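Local coordinates for protein carbohydrate oxidase (Microdochium nivale, PDB 3RJA) that oxidises the C1 hydroxyl of mono-, oligo- and polysaccharides with FAD, passing the electrons to molecular oxygen and yielding lactones and hydrogen peroxide, at residues H153-A156 against V157-V160; Q275-L278 against D279-P282. One frame throughout, in Å; residues are numbered along the deposited sequence.

Contact 1 (H153-A156 against V157-V160)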
loop_
_atom_site.group_PDB
_atom_site.type_symbol
_atom_site.label_atom_id
_atom_site.label_comp_id
_atom_site.label_asym_id
_atom_site.label_seq_id
_atom_site.Cartn_x
_atom_site.Cartn_y
_atom_site.Cartn_z
ATOM N N HIS A 153 -1.708 3.794 -15.496
ATOM C CA HIS A 153 -0.387 4.439 -15.313
ATOM C C HIS A 153 0.569 3.685 -14.392
ATOM O O HIS A 153 1.652 4.176 -14.120
ATOM C CB HIS A 153 -0.556 5.863 -14.746
ATOM C CG HIS A 153 -0.957 6.891 -15.761
ATOM N ND1 HIS A 153 -0.246 7.120 -16.921
ATOM C CD2 HIS A 153 -1.974 7.788 -15.762
ATOM C CE1 HIS A 153 -0.833 8.077 -17.615
ATOM N NE2 HIS A 153 -1.883 8.496 -16.933
ATOM N N GLY A 154 0.161 2.541 -13.869
ATOM C CA GLY A 154 1.070 1.702 -13.077
ATOM C C GLY A 154 1.079 2.011 -11.584
ATOM O O GLY A 154 0.270 2.814 -11.096
ATOM N N LEU A 155 1.965 1.331 -10.851
ATOM C CA LEU A 155 2.079 1.492 -9.390
ATOM C C LEU A 155 2.764 2.805 -9.013
ATOM O O LEU A 155 3.544 3.380 -9.811
ATOM C CB LEU A 155 2.856 0.314 -8.794
ATOM C CG LEU A 155 2.305 -1.121 -9.105
ATOM C CD1 LEU A 155 3.203 -2.157 -8.478
ATOM C CD2 LEU A 155 0.863 -1.336 -8.608
ATOM N N ALA A 156 2.507 3.260 -7.789
ATOM C CA ALA A 156 3.247 4.379 -7.219
ATOM C C ALA A 156 4.743 4.119 -7.380
ATOM O O ALA A 156 5.472 4.996 -7.817
ATOM C CB ALA A 156 2.865 4.609 -5.729
ATOM N N VAL A 157 5.175 2.904 -7.052
ATOM C CA VAL A 157 6.573 2.506 -7.176
ATOM C C VAL A 157 7.142 2.701 -8.600
ATOM O O VAL A 157 8.324 3.003 -8.756
ATOM C CB VAL A 157 6.838 1.062 -6.644
ATOM C CG1 VAL A 157 6.317 -0.022 -7.596
ATOM C CG2 VAL A 157 8.323 0.845 -6.381
ATOM N N ASP A 158 6.296 2.546 -9.614
ATOM C CA ASP A 158 6.716 2.716 -11.000
ATOM C C ASP A 158 7.023 4.182 -11.387
ATOM O O ASP A 158 7.650 4.416 -12.404
ATOM C CB ASP A 158 5.671 2.092 -11.925
ATOM C CG ASP A 158 5.554 0.580 -11.731
ATOM O OD1 ASP A 158 6.609 -0.064 -11.463
ATOM O OD2 ASP A 158 4.407 0.051 -11.823
ATOM N N SER A 159 6.610 5.157 -10.576
ATOM C CA SER A 159 7.018 6.548 -10.805
ATOM C C SER A 159 8.443 6.852 -10.280
ATOM O O SER A 159 8.995 7.894 -10.562
ATOM C CB SER A 159 6.021 7.511 -10.118
ATOM O OG SER A 159 6.286 7.535 -8.730
ATOM N N VAL A 160 9.006 5.954 -9.479
ATOM C CA VAL A 160 10.272 6.218 -8.805
ATOM C C VAL A 160 11.437 6.105 -9.792
ATOM O O VAL A 160 11.674 5.029 -10.373
ATOM C CB VAL A 160 10.494 5.248 -7.591
ATOM C CG1 VAL A 160 11.829 5.510 -6.904
ATOM C CG2 VAL A 160 9.311 5.315 -6.572
#

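Contact 2 (Q275-L278 against D279-P282)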
loop_
_atom_site.group_PDB
_atom_site.type_symbol
_atom_site.label_atom_id
_atom_site.label_comp_id
_atom_site.label_asym_id
_atom_site.label_seq_id
_atom_site.Cartn_x
_atom_site.Cartn_y
_atom_site.Cartn_z
ATOM N N GLN A 275 -18.995 -2.029 -21.933
ATOM C CA GLN A 275 -20.160 -2.800 -22.433
ATOM C C GLN A 275 -19.940 -4.321 -22.561
ATOM O O GLN A 275 -20.855 -5.084 -22.228
ATOM C CB GLN A 275 -20.700 -2.217 -23.762
ATOM C CG GLN A 275 -22.169 -2.647 -24.094
ATOM C CD GLN A 275 -23.170 -2.220 -23.017
ATOM O OE1 GLN A 275 -23.190 -1.064 -22.609
ATOM N NE2 GLN A 275 -23.996 -3.148 -22.562
ATOM N N PRO A 276 -18.744 -4.758 -23.040
ATOM C CA PRO A 276 -18.467 -6.185 -23.127
ATOM C C PRO A 276 -18.634 -6.890 -21.802
ATOM O O PRO A 276 -19.047 -8.039 -21.797
ATOM C CB PRO A 276 -16.998 -6.238 -23.612
ATOM C CG PRO A 276 -16.865 -5.003 -24.460
ATOM C CD PRO A 276 -17.654 -3.965 -23.665
ATOM N N LEU A 277 -18.347 -6.200 -20.691
ATOM C CA LEU A 277 -18.506 -6.769 -19.354
ATOM C C LEU A 277 -19.974 -6.743 -18.926
ATOM O O LEU A 277 -20.504 -7.760 -18.431
ATOM C CB LEU A 277 -17.651 -6.026 -18.313
ATOM C CG LEU A 277 -17.750 -6.560 -16.849
ATOM C CD1 LEU A 277 -17.725 -8.094 -16.790
ATOM C CD2 LEU A 277 -16.610 -5.983 -15.944
ATOM N N LEU A 278 -20.615 -5.579 -19.081
ATOM C CA LEU A 278 -22.057 -5.444 -18.799
ATOM C C LEU A 278 -22.867 -6.525 -19.530
ATOM O O LEU A 278 -23.779 -7.102 -18.941
ATOM C CB LEU A 278 -22.569 -4.029 -19.142
ATOM C CG LEU A 278 -21.840 -2.848 -18.482
ATOM C CD1 LEU A 278 -22.410 -1.505 -18.982
ATOM C CD2 LEU A 278 -21.939 -2.921 -16.956
ATOM N N ASP A 279 -22.490 -6.828 -20.781
ATOM C CA ASP A 279 -23.123 -7.931 -21.554
ATOM C C ASP A 279 -22.950 -9.318 -20.964
ATOM O O ASP A 279 -23.747 -10.207 -21.254
ATOM C CB ASP A 279 -22.634 -7.978 -23.011
ATOM C CG ASP A 279 -23.003 -6.736 -23.786
ATOM O OD1 ASP A 279 -24.003 -6.086 -23.416
ATOM O OD2 ASP A 279 -22.266 -6.386 -24.736
ATOM N N THR A 280 -21.922 -9.522 -20.155
ATOM C CA THR A 280 -21.689 -10.885 -19.612
ATOM C C THR A 280 -22.005 -11.014 -18.124
ATOM O O THR A 280 -21.969 -12.096 -17.562
ATOM C CB THR A 280 -20.262 -11.354 -19.892
ATOM O OG1 THR A 280 -19.340 -10.316 -19.513
ATOM C CG2 THR A 280 -20.105 -11.622 -21.370
ATOM N N LEU A 281 -22.313 -9.895 -17.482
ATOM C CA LEU A 281 -22.726 -9.897 -16.091
ATOM C C LEU A 281 -24.082 -10.583 -15.920
ATOM O O LEU A 281 -24.929 -10.485 -16.802
ATOM C CB LEU A 281 -22.792 -8.451 -15.558
ATOM C CG LEU A 281 -21.449 -7.784 -15.171
ATOM C CD1 LEU A 281 -21.683 -6.404 -14.654
ATOM C CD2 LEU A 281 -20.674 -8.590 -14.097
ATOM N N PRO A 282 -24.293 -11.270 -14.770
ATOM C CA PRO A 282 -25.607 -11.839 -14.455
ATOM C C PRO A 282 -26.603 -10.702 -14.488
ATOM O O PRO A 282 -26.262 -9.567 -14.109
ATOM C CB PRO A 282 -25.455 -12.338 -13.004
ATOM C CG PRO A 282 -23.961 -12.557 -12.829
ATOM C CD PRO A 282 -23.283 -11.558 -13.731
HETATM O O HOH W 1 -25.671 -8.854 -19.118
#

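Contact 1 (H153-A156 against V157-V160)
Leu155 and Asp158 grip each other twice in a run of overlapping type I turns that carries the chain of the FAD-binding domain from helix 150-153 into strand 160-166. The principle illustrated is that a side chain can fasten a turn its own backbone already closes. Asp158 N bonds to Leu155 O at 2.9 Å, and the carboxylate reaches back in return: Leu155 N meets Asp158 OD2 at 2.9 Å on the anti side, 31° out of the carboxylate plane. The torsion behind this sets Asp158 CG beside its own backbone N (chi1 -64°), which folds the acid over the turn. Asp158 OD1 forms a salt bridge with Arg380, so the group is held from two directions. Leu155 CB lies 3.4 Å from Asp158 OD2, while the Leu155 side chain runs alongside that of Val157, with CB 3.7 Å from Val157 CG1. Gly154, at positive phi, brings the chain out of the helix where a side chain would press on Asp158 OD2. One residue further on, Ala156 O takes two donors from Ser159: the backbone N from above the carbonyl plane, and OG, 2.8 Å away, within that plane.

Contact 2 (Q275-L278 against D279-P282)
Asp279 and Leu281 bury the most surface, and Leu277 and Leu278 share the next place, where the end of helix 267-278 is closed off, an example of backbone and side-chain bonds sharing the work at a helix C-terminus. Asp279 N continues the helical pattern, bonding to Gln275 O at 2.8 Å with a nearly straight N-H (163°). The Asp279 side chain turns back beside that bond, crossing Gln275 at about a right angle. Gln275 NE2 points its N-H almost straight at Asp279 OD1, 3.1 Å away; OD1 lies in the plane of the amide, whereas the amide meets it from above the carboxylate plane. A bend in the glutamine chain (chi2 59°) puts the amide there, and Arg271 holds OE1 at its other side. A leucine in place of Gln275 would probably leave Asp279 OD1 without this amide donor and the carboxylate freer to turn. Beyond it the pattern tightens: Thr280 N bonds to Leu277 O at 2.8 Å, whereas Leu281 N makes only weak bonds to Leu277 O and Leu278 O. The Leu281 side chain packs through carbon contacts, its CD2 4.0 Å from Leu277 CD1 and its CD1 4.2 Å from Leu278 CD2. A water joins Leu278 O to Leu281 O. Leu277 and Thr280 rest on helix 223-239, Leu281 on Leu218, and the chain moves on toward strand 286-293, at the edge of the eight-stranded antiparallel sheet.

Both contacts are local and lie where a helix gives way to the path toward a strand, but they serve different regions of the enzyme. Contact 1 is buried near the cofactor, with the Leu155 side chain about 7 Å from FAD and about 12 Å from a bound substrate analogue. Contact 2 sits at the periphery, its centre about 30 Å from that of the chain; there the Thr280 side chain lies about 8 Å from a zinc ion, probably the one bound by Glu231 and Asp235. The two centres are 30 Å apart and the nearest atoms about 18 Å, so neither touches the other. In sequence they come in series, contact 1 closing before contact 2 opens.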